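PDB 5BN3: NEQ263 from Nanoarchaeum equitans Kin4-M, which probably binds nucleotide as one of the two kinds of subunit, NeqB, in the catalytic core of an archaeal ATP synthase. Local coordinates for residues Glu89-Leu97 / Tyr201-Tyr212; Arg248-Leu259 / His289-Ile298. One frame throughout, in Å; residues are numbered along the deposited sequence.

Contact 1: Glu89-Leu97 / Tyr201-Tyr212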
# COMPACT_ATOMS: atom_id res chain seq x y z
N GLU B 89 5.41 -44.64 -28.12
CA GLU B 89 5.02 -43.59 -27.20
C GLU B 89 4.28 -43.99 -25.93
O GLU B 89 4.90 -44.11 -24.87
N ASP B 90 2.97 -44.21 -26.06
CA ASP B 90 2.03 -44.12 -24.95
C ASP B 90 2.04 -42.68 -24.46
O ASP B 90 2.59 -42.36 -23.40
CB ASP B 90 2.34 -45.12 -23.82
CG ASP B 90 1.32 -45.07 -22.69
OD1 ASP B 90 0.22 -44.51 -22.89
OD2 ASP B 90 1.62 -45.61 -21.60
N TYR B 91 1.44 -41.80 -25.25
CA TYR B 91 1.49 -40.36 -25.01
C TYR B 91 0.39 -39.88 -24.06
O TYR B 91 -0.76 -40.30 -24.16
CB TYR B 91 1.43 -39.59 -26.34
CG TYR B 91 2.70 -39.70 -27.14
CD1 TYR B 91 3.78 -38.86 -26.89
CD2 TYR B 91 2.83 -40.64 -28.16
CE1 TYR B 91 4.94 -38.95 -27.62
CE2 TYR B 91 4.00 -40.73 -28.90
CZ TYR B 91 5.05 -39.89 -28.62
OH TYR B 91 6.21 -39.98 -29.35
N ARG B 92 0.77 -38.99 -23.15
CA ARG B 92 -0.15 -38.50 -22.12
C ARG B 92 -0.18 -36.99 -22.05
O ARG B 92 0.86 -36.33 -22.14
CB ARG B 92 0.26 -39.05 -20.75
CG ARG B 92 0.31 -40.56 -20.66
CD ARG B 92 -1.08 -41.17 -20.80
NE ARG B 92 -1.04 -42.63 -20.76
CZ ARG B 92 -0.98 -43.34 -19.64
NH1 ARG B 92 -0.95 -42.73 -18.46
NH2 ARG B 92 -0.94 -44.66 -19.69
N ASP B 93 -1.38 -36.43 -21.90
CA ASP B 93 -1.55 -35.02 -21.59
C ASP B 93 -0.75 -34.71 -20.32
O ASP B 93 -0.93 -35.37 -19.29
CB ASP B 93 -3.04 -34.71 -21.38
CG ASP B 93 -3.33 -33.22 -21.26
OD1 ASP B 93 -2.46 -32.45 -20.80
OD2 ASP B 93 -4.46 -32.82 -21.61
N ILE B 94 0.13 -33.72 -20.40
CA ILE B 94 1.00 -33.37 -19.28
C ILE B 94 0.25 -32.68 -18.14
O ILE B 94 0.75 -32.60 -17.02
CB ILE B 94 2.19 -32.50 -19.70
CG1 ILE B 94 1.71 -31.18 -20.31
CG2 ILE B 94 3.10 -33.25 -20.67
CD1 ILE B 94 2.80 -30.12 -20.36
N ASN B 95 -0.94 -32.16 -18.43
CA ASN B 95 -1.78 -31.59 -17.40
C ASN B 95 -2.42 -32.67 -16.54
O ASN B 95 -2.67 -32.48 -15.35
CB ASN B 95 -2.87 -30.70 -18.01
CG ASN B 95 -2.32 -29.39 -18.55
OD1 ASN B 95 -1.39 -28.81 -17.98
ND2 ASN B 95 -2.89 -28.90 -19.64
N GLY B 96 -2.67 -33.83 -17.15
CA GLY B 96 -3.27 -34.95 -16.45
C GLY B 96 -4.71 -34.69 -16.04
O GLY B 96 -5.37 -33.81 -16.61
N LEU B 97 -5.19 -35.44 -15.06
CA LEU B 97 -6.56 -35.31 -14.58
C LEU B 97 -6.59 -35.24 -13.06
O LEU B 97 -5.66 -35.69 -12.39
CB LEU B 97 -7.40 -36.51 -15.05
CG LEU B 97 -7.52 -36.75 -16.56
CD1 LEU B 97 -8.03 -38.15 -16.84
CD2 LEU B 97 -8.43 -35.72 -17.19
N TYR B 201 5.98 -26.04 -17.67
CA TYR B 201 5.81 -27.43 -18.09
C TYR B 201 6.69 -28.39 -17.28
O TYR B 201 6.39 -29.58 -17.19
CB TYR B 201 6.10 -27.59 -19.59
CG TYR B 201 4.92 -27.26 -20.48
CD1 TYR B 201 3.78 -26.65 -19.97
CD2 TYR B 201 4.94 -27.58 -21.83
CE1 TYR B 201 2.71 -26.35 -20.78
CE2 TYR B 201 3.86 -27.29 -22.65
CZ TYR B 201 2.75 -26.67 -22.11
OH TYR B 201 1.67 -26.38 -22.92
N THR B 202 7.76 -27.87 -16.70
CA THR B 202 8.70 -28.69 -15.92
C THR B 202 8.02 -29.53 -14.83
O THR B 202 8.21 -30.75 -14.80
CB THR B 202 9.85 -27.85 -15.33
OG1 THR B 202 10.55 -27.18 -16.38
CG2 THR B 202 10.82 -28.73 -14.57
N PRO B 203 7.23 -28.90 -13.94
CA PRO B 203 6.61 -29.76 -12.92
C PRO B 203 5.52 -30.65 -13.51
O PRO B 203 5.22 -31.69 -12.92
CB PRO B 203 6.00 -28.75 -11.94
CG PRO B 203 5.73 -27.55 -12.78
CD PRO B 203 6.87 -27.48 -13.75
N ARG B 204 4.94 -30.25 -14.63
CA ARG B 204 3.86 -31.03 -15.25
C ARG B 204 4.35 -32.32 -15.89
O ARG B 204 3.71 -33.37 -15.75
CB ARG B 204 3.09 -30.17 -16.26
CG ARG B 204 2.15 -29.15 -15.63
CD ARG B 204 1.49 -28.26 -16.66
NE ARG B 204 0.38 -27.50 -16.09
CZ ARG B 204 0.50 -26.31 -15.51
NH1 ARG B 204 1.70 -25.73 -15.42
NH2 ARG B 204 -0.56 -25.69 -15.02
N VAL B 205 5.49 -32.26 -16.59
CA VAL B 205 6.04 -33.48 -17.18
C VAL B 205 6.59 -34.40 -16.09
O VAL B 205 6.50 -35.62 -16.20
CB VAL B 205 7.13 -33.18 -18.27
CG1 VAL B 205 6.61 -32.18 -19.28
CG2 VAL B 205 8.41 -32.66 -17.64
N ALA B 206 7.15 -33.81 -15.04
CA ALA B 206 7.69 -34.58 -13.92
C ALA B 206 6.59 -35.32 -13.17
O ALA B 206 6.76 -36.48 -12.77
CB ALA B 206 8.45 -33.66 -12.97
N LEU B 207 5.46 -34.65 -12.96
CA LEU B 207 4.33 -35.26 -12.27
C LEU B 207 3.54 -36.23 -13.16
O LEU B 207 2.93 -37.17 -12.67
CB LEU B 207 3.40 -34.18 -11.70
CG LEU B 207 3.95 -33.47 -10.46
CD1 LEU B 207 3.12 -32.26 -10.12
CD2 LEU B 207 3.97 -34.44 -9.30
N THR B 208 3.56 -35.99 -14.47
CA THR B 208 2.96 -36.94 -15.41
C THR B 208 3.71 -38.26 -15.34
O THR B 208 3.11 -39.33 -15.32
CB THR B 208 2.98 -36.40 -16.85
OG1 THR B 208 2.15 -35.23 -16.94
CG2 THR B 208 2.45 -37.45 -17.82
N LEU B 209 5.04 -38.19 -15.28
CA LEU B 209 5.86 -39.38 -15.10
C LEU B 209 5.60 -40.01 -13.74
O LEU B 209 5.51 -41.23 -13.62
CB LEU B 209 7.35 -39.05 -15.25
CG LEU B 209 8.29 -40.22 -14.95
CD1 LEU B 209 8.10 -41.33 -15.96
CD2 LEU B 209 9.75 -39.78 -14.90
N ALA B 210 5.48 -39.17 -12.72
CA ALA B 210 5.27 -39.65 -11.36
C ALA B 210 3.96 -40.42 -11.22
O ALA B 210 3.91 -41.46 -10.56
CB ALA B 210 5.30 -38.49 -10.38
N GLU B 211 2.90 -39.90 -11.84
CA GLU B 211 1.59 -40.55 -11.80
C GLU B 211 1.61 -41.88 -12.55
O GLU B 211 0.93 -42.83 -12.16
CB GLU B 211 0.52 -39.64 -12.39
CG GLU B 211 0.13 -38.47 -11.52
CD GLU B 211 -0.82 -37.51 -12.22
OE1 GLU B 211 -0.86 -37.53 -13.47
OE2 GLU B 211 -1.52 -36.75 -11.52
N TYR B 212 2.38 -41.94 -13.63
CA TYR B 212 2.54 -43.17 -14.39
C TYR B 212 3.26 -44.22 -13.55
O TYR B 212 2.80 -45.35 -13.44
CB TYR B 212 3.32 -42.91 -15.69
CG TYR B 212 3.69 -44.17 -16.44
CD1 TYR B 212 2.75 -44.84 -17.21
CD2 TYR B 212 4.97 -44.69 -16.37
CE1 TYR B 212 3.08 -45.99 -17.90
CE2 TYR B 212 5.31 -45.84 -17.05
CZ TYR B 212 4.36 -46.49 -17.82
OH TYR B 212 4.70 -47.63 -18.50
O HOH W 1 -3.34 -37.58 -14.23

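Contact 2: Arg248-Leu259 / His289-Ile298. With GOL (glycerol), chain S.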
# COMPACT_ATOMS: atom_id res chain seq x y z
N ARG B 248 -2.83 -9.38 -7.27
CA ARG B 248 -1.78 -8.98 -6.33
C ARG B 248 -0.36 -9.18 -6.87
O ARG B 248 0.03 -10.30 -7.22
CB ARG B 248 -1.95 -9.76 -5.03
CG ARG B 248 -2.34 -11.21 -5.27
CD ARG B 248 -2.97 -11.86 -4.05
NE ARG B 248 -3.78 -13.02 -4.43
CZ ARG B 248 -4.25 -13.93 -3.58
NH1 ARG B 248 -4.00 -13.82 -2.28
NH2 ARG B 248 -4.97 -14.95 -4.03
N ARG B 249 0.40 -8.08 -6.94
CA ARG B 249 1.79 -8.09 -7.41
C ARG B 249 1.96 -8.58 -8.85
O ARG B 249 3.03 -9.09 -9.21
CB ARG B 249 2.70 -8.92 -6.48
CG ARG B 249 3.02 -8.26 -5.15
CD ARG B 249 3.88 -9.17 -4.29
NE ARG B 249 4.00 -8.70 -2.91
CZ ARG B 249 5.11 -8.18 -2.39
NH1 ARG B 249 6.21 -8.06 -3.13
NH2 ARG B 249 5.12 -7.77 -1.13
N GLY B 250 0.92 -8.43 -9.66
CA GLY B 250 0.99 -8.86 -11.05
C GLY B 250 0.67 -10.33 -11.27
O GLY B 250 0.43 -10.74 -12.40
N TYR B 251 0.68 -11.11 -10.19
CA TYR B 251 0.37 -12.54 -10.29
C TYR B 251 -1.07 -12.74 -10.76
O TYR B 251 -1.96 -11.98 -10.37
CB TYR B 251 0.60 -13.24 -8.95
CG TYR B 251 2.05 -13.31 -8.53
CD1 TYR B 251 2.93 -14.18 -9.16
CD2 TYR B 251 2.53 -12.52 -7.49
CE1 TYR B 251 4.26 -14.25 -8.77
CE2 TYR B 251 3.85 -12.59 -7.10
CZ TYR B 251 4.71 -13.45 -7.74
OH TYR B 251 6.02 -13.52 -7.34
N PRO B 252 -1.30 -13.76 -11.60
CA PRO B 252 -2.65 -14.01 -12.14
C PRO B 252 -3.65 -14.37 -11.04
O PRO B 252 -3.27 -14.91 -10.00
CB PRO B 252 -2.44 -15.21 -13.07
CG PRO B 252 -1.16 -15.85 -12.62
CD PRO B 252 -0.31 -14.72 -12.11
N ALA B 253 -4.92 -14.06 -11.29
CA ALA B 253 -5.99 -14.30 -10.33
C ALA B 253 -6.17 -15.77 -9.99
O ALA B 253 -6.64 -16.12 -8.90
CB ALA B 253 -7.28 -13.72 -10.86
N TYR B 254 -5.79 -16.64 -10.92
CA TYR B 254 -5.96 -18.08 -10.75
C TYR B 254 -4.71 -18.77 -10.19
O TYR B 254 -4.57 -19.98 -10.32
CB TYR B 254 -6.36 -18.72 -12.08
CG TYR B 254 -5.47 -18.32 -13.23
CD1 TYR B 254 -4.27 -18.98 -13.48
CD2 TYR B 254 -5.82 -17.28 -14.08
CE1 TYR B 254 -3.46 -18.62 -14.53
CE2 TYR B 254 -5.02 -16.91 -15.13
CZ TYR B 254 -3.84 -17.58 -15.35
OH TYR B 254 -3.03 -17.21 -16.40
N LEU B 255 -3.82 -18.00 -9.58
CA LEU B 255 -2.56 -18.55 -9.06
C LEU B 255 -2.78 -19.72 -8.09
O LEU B 255 -2.09 -20.74 -8.19
CB LEU B 255 -1.71 -17.46 -8.40
CG LEU B 255 -0.36 -17.93 -7.84
CD1 LEU B 255 0.47 -18.60 -8.93
CD2 LEU B 255 0.42 -16.77 -7.23
N TYR B 256 -3.73 -19.58 -7.18
CA TYR B 256 -4.06 -20.65 -6.25
C TYR B 256 -4.46 -21.92 -6.99
O TYR B 256 -3.98 -23.01 -6.69
CB TYR B 256 -5.20 -20.21 -5.32
CG TYR B 256 -5.73 -21.31 -4.42
CD1 TYR B 256 -6.78 -22.13 -4.83
CD2 TYR B 256 -5.20 -21.52 -3.15
CE1 TYR B 256 -7.27 -23.13 -4.02
CE2 TYR B 256 -5.69 -22.52 -2.33
CZ TYR B 256 -6.72 -23.32 -2.77
OH TYR B 256 -7.21 -24.32 -1.96
N THR B 257 -5.36 -21.76 -7.96
CA THR B 257 -5.87 -22.91 -8.71
C THR B 257 -4.77 -23.58 -9.53
O THR B 257 -4.72 -24.80 -9.63
CB THR B 257 -7.05 -22.49 -9.61
OG1 THR B 257 -8.10 -21.95 -8.79
CG2 THR B 257 -7.60 -23.69 -10.37
N ASP B 258 -3.89 -22.78 -10.12
CA ASP B 258 -2.79 -23.34 -10.91
C ASP B 258 -1.78 -24.07 -10.03
O ASP B 258 -1.32 -25.16 -10.39
CB ASP B 258 -2.10 -22.25 -11.72
CG ASP B 258 -1.03 -22.80 -12.63
OD1 ASP B 258 -1.34 -23.17 -13.78
OD2 ASP B 258 0.13 -22.88 -12.19
N LEU B 259 -1.43 -23.49 -8.89
CA LEU B 259 -0.54 -24.15 -7.94
C LEU B 259 -1.14 -25.46 -7.45
O LEU B 259 -0.44 -26.46 -7.30
CB LEU B 259 -0.22 -23.23 -6.76
CG LEU B 259 0.71 -22.04 -7.03
CD1 LEU B 259 0.86 -21.17 -5.78
CD2 LEU B 259 2.07 -22.52 -7.50
N HIS B 289 3.77 -13.39 1.93
CA HIS B 289 3.87 -13.14 0.50
C HIS B 289 2.97 -14.13 -0.22
O HIS B 289 2.80 -15.26 0.23
CB HIS B 289 5.32 -13.29 0.03
CG HIS B 289 5.52 -12.97 -1.42
ND1 HIS B 289 5.30 -13.88 -2.42
CD2 HIS B 289 5.94 -11.83 -2.03
CE1 HIS B 289 5.57 -13.33 -3.59
NE2 HIS B 289 5.96 -12.08 -3.38
N VAL B 290 2.38 -13.71 -1.34
CA VAL B 290 1.37 -14.51 -2.02
C VAL B 290 1.79 -15.95 -2.34
O VAL B 290 0.98 -16.87 -2.23
CB VAL B 290 0.84 -13.80 -3.28
CG1 VAL B 290 1.96 -13.55 -4.26
CG2 VAL B 290 -0.26 -14.61 -3.95
N VAL B 291 3.05 -16.16 -2.71
CA VAL B 291 3.50 -17.51 -3.06
C VAL B 291 3.56 -18.48 -1.86
O VAL B 291 2.94 -19.55 -1.91
CB VAL B 291 4.82 -17.52 -3.86
CG1 VAL B 291 5.29 -18.94 -4.11
CG2 VAL B 291 4.65 -16.78 -5.17
N PRO B 292 4.28 -18.12 -0.78
CA PRO B 292 4.21 -19.05 0.36
C PRO B 292 2.83 -19.11 1.00
O PRO B 292 2.46 -20.16 1.54
CB PRO B 292 5.23 -18.47 1.36
CG PRO B 292 5.40 -17.04 0.95
CD PRO B 292 5.24 -17.03 -0.54
N ASP B 293 2.07 -18.02 0.96
CA ASP B 293 0.74 -18.00 1.57
C ASP B 293 -0.23 -18.95 0.86
O ASP B 293 -0.92 -19.74 1.50
CB ASP B 293 0.17 -16.58 1.60
CG ASP B 293 -1.19 -16.52 2.25
OD1 ASP B 293 -1.28 -16.78 3.48
OD2 ASP B 293 -2.19 -16.21 1.56
N LEU B 294 -0.28 -18.87 -0.47
CA LEU B 294 -1.14 -19.77 -1.24
C LEU B 294 -0.67 -21.22 -1.13
O LEU B 294 -1.49 -22.13 -1.04
CB LEU B 294 -1.20 -19.34 -2.72
CG LEU B 294 -1.90 -18.02 -3.03
CD1 LEU B 294 -2.04 -17.82 -4.54
CD2 LEU B 294 -3.25 -17.93 -2.35
N THR B 295 0.64 -21.42 -1.12
CA THR B 295 1.20 -22.76 -0.98
C THR B 295 0.83 -23.34 0.38
O THR B 295 0.49 -24.52 0.50
CB THR B 295 2.73 -22.75 -1.16
OG1 THR B 295 3.04 -22.35 -2.50
CG2 THR B 295 3.32 -24.13 -0.90
N GLY B 296 0.88 -22.50 1.41
CA GLY B 296 0.47 -22.90 2.74
C GLY B 296 -0.97 -23.37 2.78
O GLY B 296 -1.29 -24.34 3.48
N TYR B 297 -1.83 -22.70 2.02
CA TYR B 297 -3.25 -23.07 1.95
C TYR B 297 -3.51 -24.36 1.17
O TYR B 297 -4.63 -24.88 1.18
CB TYR B 297 -4.06 -21.94 1.32
CG TYR B 297 -4.51 -20.86 2.28
CD1 TYR B 297 -5.40 -21.14 3.31
CD2 TYR B 297 -4.07 -19.55 2.13
CE1 TYR B 297 -5.81 -20.15 4.18
CE2 TYR B 297 -4.49 -18.55 3.00
CZ TYR B 297 -5.36 -18.86 4.02
OH TYR B 297 -5.79 -17.89 4.89
N ILE B 298 -2.48 -24.87 0.49
CA ILE B 298 -2.65 -26.07 -0.34
C ILE B 298 -1.91 -27.30 0.18
O ILE B 298 -2.51 -28.36 0.35
CB ILE B 298 -2.20 -25.81 -1.80
CG1 ILE B 298 -3.02 -24.67 -2.40
CG2 ILE B 298 -2.38 -27.07 -2.63
CD1 ILE B 298 -2.37 -24.03 -3.61
C1 GOL S . 0.31 -9.59 -0.17
O1 GOL S . -0.49 -10.11 -1.21
C2 GOL S . 1.69 -10.24 -0.20
O2 GOL S . 2.12 -10.41 -1.53
C3 GOL S . 2.69 -9.36 0.55
O3 GOL S . 2.54 -9.56 1.94
O HOH W 2 7.08 -11.02 -6.16
O HOH W 3 -6.40 -26.58 -0.20

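Contact 1: Glu89-Leu97 / Tyr201-Tyr212
Ile94 meets Tyr201 through a first torsion that sets CG1 between its own backbone N and carbonyl carbon (chi1 61°); the extended second torsion then carries CD1 over the face of the Tyr201 ring. CD1 sits 3.5 Å from the ring centroid and only 7° off its normal, a centred CH-pi contact. The other branch, CG2, runs alongside Val205, 3.9 Å from CG1 of that residue. With an alanine in place of Tyr201, the ring beneath CD1 would be lost, and the CG1-CD1 branch of Ile94 would probably face a gap and be freer to turn about chi2. Next to this apolar patch, Asn95 OD1 accepts a weak, bent bond of 2.9 Å from Arg204 NE, near the guanidinium plane, with the amide turned 80° against it. The far end of Arg204 is engaged elsewhere, by Ile200 O, Tyr231 and Asp258. Asp93 OD1 takes the backbone N of Asn95 in an Asx turn that shapes the chain leaving strand 91-93. Farther along, CB of Arg92 rests 4.0 Å from Thr208 CG2, while its guanidinium pairs with Asp90 and with Glu216. A water joins Leu97 N to Glu211 OE1, which also forms a salt bridge with Arg265; the same arginine donates to Ile94 O and Thr208 OG1. The contact thus lays the two-stranded antiparallel ribbon of 62-64 and 91-93, with the turn after it, on helix 196-215, whose other side packs against parallel strands 156-162 and 185-190 of the P-loop NTPase-type nucleotide-binding domain.

Contact 2: Arg248-Leu259 / His289-Ile298
Leu294 is the main bump of helix 290-296, and its CD1 methyl fills a hollow formed by the first turn of helix 255-263: Leu255 CG lies 3.7 Å from it, and the backbone N of Tyr256 is at 3.6 Å. The short segments of the two helices cross at -58° with their axes 9.8 Å apart. One turn earlier, Val290 splits its branches between two neighbours. CG1 presses obliquely against the Tyr251 ring, 3.4 Å from CD2, whereas CG2 lies over one face of the Arg248 guanidinium and also touches Leu255. At the other end, Ile298 answers Tyr256, whose CG stands anti to the backbone N (chi1 173°) and thereby swings the ring toward Tyr297 and Ile298. There Ile298 CG1 comes within 3.4 Å of Tyr256 CE2, and CD1 lies off-centre above the ring. Leu259 packs CB against that same Ile298 CD1, at 3.9 Å, and its own CD1 against Leu294 CB. Both helices belong to the P-loop NTPase-type nucleotide-binding domain; beneath helix 290-296, Pro292 and Thr295 rest on strands 131-134 and 273-281, and Gly296 O accepts from Arg326, an ADP-binding residue. His289 is the N-cap, its ND1 accepting from Val291 N. CD2 of this imidazole lies over the centre of the Arg249 guanidinium, 3.7 Å above its plane, with the two planes 55° apart; Tyr251 OH approaches the ring edge, and a water bridges that hydroxyl to NE2. Arg249 NE donates to O2 of a glycerol, probably from the crystallisation liquor, while NH1 forms a salt bridge with Glu342 of one neighbouring alpha-chain subunit. The Tyr256 hydroxyl bonds to Gly251 O of another alpha-chain subunit, and a water links it to Tyr297 O.

In the fold
Contact 2 is buried and almost wholly apolar across its helix pair, with water bridges at its ends but no direct hydrogen bond between its segments. Contact 1 is only partly buried and joins a small apolar patch to one weak direct bond and a water bridge, its charged side chains paired mostly beyond the segments. They hold different elements: contact 1 ties a two-stranded ribbon to helix 196-215, contact 2 joins helices 255-263 and 290-296. Their centres lie 22 Å apart, yet a salt bridge of 2.9 Å links Arg204 NH2 to Asp258 OD1. Both border alpha-chain subunits, contact 2 more extensively; the side chain of its Tyr297 is about 5 Å from a bound ADP, while contact 1 lies away from Arg326, which binds ADP.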